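Local coordinates for hypothetical conserved protein (Geobacillus kaustophilus, PDB 2YXY), which is of unknown function, a DUF1811-family protein of the SH3 clan that combines two long helices with a small antiparallel sheet, at residues Y77-Y82 / W91-N96. Numbering follows the deposited sequence.
Sequences YFKVRY and WRLKGN
Lys79 and Trp91 form a hydrogen-bonded antiparallel pair: Lys79 N gives a nearly straight bond to Trp91 O (2.9 Å, 177° at the hydrogen), and Trp91 N returns one to Lys79 O. Leu93 N, just past the strand end, still donates a hydrogen bond to Tyr77 O (3.0 Å); a water donates to that same carbonyl and accepts from Lys94 N, tying in the turn.

Among the side chains, Trp91 has CG between its backbone N and carbonyl carbon (chi1 37°), which lays the indole along the neighbouring strand. Its NE1 lies 3.6 Å from Lys79 CB, and its six-membered end meets Arg81 obliquely, CZ3 to CD 4.1 Å. Apolar stems with charged ends suit this solvent-facing side: the stems pack on the indole while Arg81 NH1 forms a salt bridge with Glu99. Leu93 CD2 also rests on Lys79 CB.

On the buried side, where a flat apolar ring fits, Phe78 turns a face to Trp91 N (CE2 to N 3.4 Å), whose hydrogen goes to Lys79 O, and sets CD2 4.1 Å from Arg92 CG. An alanine here would probably leave a gap beneath that backbone and beside Arg92.

The hairpin of strands 76-84 and 87-92 lies between outer strands 67-70, where Tyr68 hydrogen-bonds the Phe78 backbone, and 100-103, whose Leu102 packs on the Phe78 ring.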
# COMPACT_ATOMS: atom_id res chain seq x y z
N TYR A 77 10.86 9.70 -1.13
CA TYR A 77 10.48 9.39 -2.51
C TYR A 77 10.89 8.01 -2.94
O TYR A 77 11.86 7.44 -2.42
CB TYR A 77 11.06 10.44 -3.48
CG TYR A 77 10.39 11.80 -3.37
CD1 TYR A 77 10.68 12.66 -2.31
CD2 TYR A 77 9.39 12.17 -4.28
CE1 TYR A 77 9.99 13.86 -2.16
CE2 TYR A 77 8.70 13.36 -4.13
CZ TYR A 77 9.00 14.20 -3.07
OH TYR A 77 8.28 15.38 -2.91
N PHE A 78 10.16 7.49 -3.92
CA PHE A 78 10.41 6.15 -4.43
C PHE A 78 10.61 6.22 -5.93
O PHE A 78 9.83 6.84 -6.65
CB PHE A 78 9.21 5.25 -4.09
CG PHE A 78 9.43 3.79 -4.35
CD1 PHE A 78 8.82 3.17 -5.44
CD2 PHE A 78 10.20 3.01 -3.49
CE1 PHE A 78 8.95 1.81 -5.66
CE2 PHE A 78 10.34 1.64 -3.69
CZ PHE A 78 9.71 1.03 -4.78
N LYS A 79 11.66 5.57 -6.41
CA LYS A 79 11.95 5.57 -7.83
C LYS A 79 11.49 4.23 -8.39
O LYS A 79 12.00 3.19 -8.02
CB LYS A 79 13.45 5.73 -8.03
CG LYS A 79 13.81 6.46 -9.30
CD LYS A 79 13.36 5.72 -10.52
CE LYS A 79 13.92 6.42 -11.75
NZ LYS A 79 15.38 6.66 -11.61
N VAL A 80 10.52 4.27 -9.30
CA VAL A 80 9.99 3.05 -9.86
C VAL A 80 10.84 2.42 -10.97
O VAL A 80 11.14 3.06 -11.98
CB VAL A 80 8.59 3.27 -10.42
CG1 VAL A 80 8.07 1.97 -11.03
CG2 VAL A 80 7.66 3.81 -9.33
N ARG A 81 11.22 1.17 -10.78
CA ARG A 81 11.98 0.45 -11.77
C ARG A 81 10.94 -0.18 -12.67
O ARG A 81 10.97 -0.02 -13.89
CB ARG A 81 12.86 -0.61 -11.10
CG ARG A 81 13.55 -1.56 -12.08
CD ARG A 81 14.23 -2.72 -11.35
NE ARG A 81 14.44 -3.85 -12.24
CZ ARG A 81 14.79 -5.08 -11.85
NH1 ARG A 81 14.97 -5.35 -10.57
NH2 ARG A 81 14.93 -6.04 -12.75
N TYR A 82 9.99 -0.91 -12.08
CA TYR A 82 8.95 -1.53 -12.90
C TYR A 82 7.72 -1.93 -12.10
O TYR A 82 7.79 -2.17 -10.90
CB TYR A 82 9.51 -2.73 -13.65
CG TYR A 82 9.71 -3.95 -12.79
CD1 TYR A 82 8.72 -4.93 -12.70
CD2 TYR A 82 10.88 -4.13 -12.07
CE1 TYR A 82 8.89 -6.06 -11.91
CE2 TYR A 82 11.07 -5.25 -11.27
CZ TYR A 82 10.07 -6.21 -11.20
OH TYR A 82 10.24 -7.33 -10.42
N TRP A 91 13.12 1.61 -5.56
CA TRP A 91 13.88 1.86 -4.34
C TRP A 91 13.66 3.26 -3.78
O TRP A 91 13.38 4.20 -4.53
CB TRP A 91 15.36 1.61 -4.61
CG TRP A 91 15.78 2.07 -5.98
CD1 TRP A 91 15.85 3.36 -6.42
CD2 TRP A 91 16.07 1.24 -7.11
NE1 TRP A 91 16.17 3.38 -7.76
CE2 TRP A 91 16.31 2.09 -8.21
CE3 TRP A 91 16.16 -0.15 -7.30
CZ2 TRP A 91 16.62 1.61 -9.49
CZ3 TRP A 91 16.47 -0.64 -8.58
CH2 TRP A 91 16.70 0.25 -9.65
N ARG A 92 13.78 3.38 -2.46
CA ARG A 92 13.62 4.67 -1.80
C ARG A 92 14.91 5.45 -2.00
O ARG A 92 15.99 4.91 -1.81
CB ARG A 92 13.37 4.48 -0.30
CG ARG A 92 12.09 3.73 0.02
CD ARG A 92 12.14 3.20 1.46
NE ARG A 92 10.96 2.41 1.82
CZ ARG A 92 9.86 2.90 2.38
NH1 ARG A 92 8.83 2.10 2.67
NH2 ARG A 92 9.78 4.20 2.67
N LEU A 93 14.80 6.72 -2.37
CA LEU A 93 16.00 7.53 -2.58
C LEU A 93 16.81 7.74 -1.30
O LEU A 93 18.01 7.47 -1.27
CB LEU A 93 15.61 8.87 -3.20
CG LEU A 93 14.85 8.71 -4.53
CD1 LEU A 93 14.53 10.07 -5.12
CD2 LEU A 93 15.70 7.89 -5.51
N LYS A 94 16.16 8.20 -0.23
CA LYS A 94 16.85 8.46 1.03
C LYS A 94 17.35 7.22 1.74
O LYS A 94 17.94 7.32 2.81
CB LYS A 94 15.95 9.25 1.98
CG LYS A 94 15.78 10.71 1.61
CD LYS A 94 15.70 11.61 2.85
CE LYS A 94 14.48 11.31 3.72
NZ LYS A 94 14.51 9.93 4.31
N GLY A 95 17.13 6.04 1.16
CA GLY A 95 17.59 4.83 1.81
C GLY A 95 18.66 4.11 1.02
O GLY A 95 19.37 4.71 0.21
N ASN A 96 18.78 2.80 1.26
CA ASN A 96 19.74 1.97 0.56
C ASN A 96 19.20 1.70 -0.85
O ASN A 96 17.98 1.72 -1.06
CB ASN A 96 19.93 0.64 1.31
CG ASN A 96 21.04 -0.22 0.72
OD1 ASN A 96 21.05 -0.51 -0.47
ND2 ASN A 96 21.97 -0.63 1.57
O HOH W 1 13.07 8.01 -0.14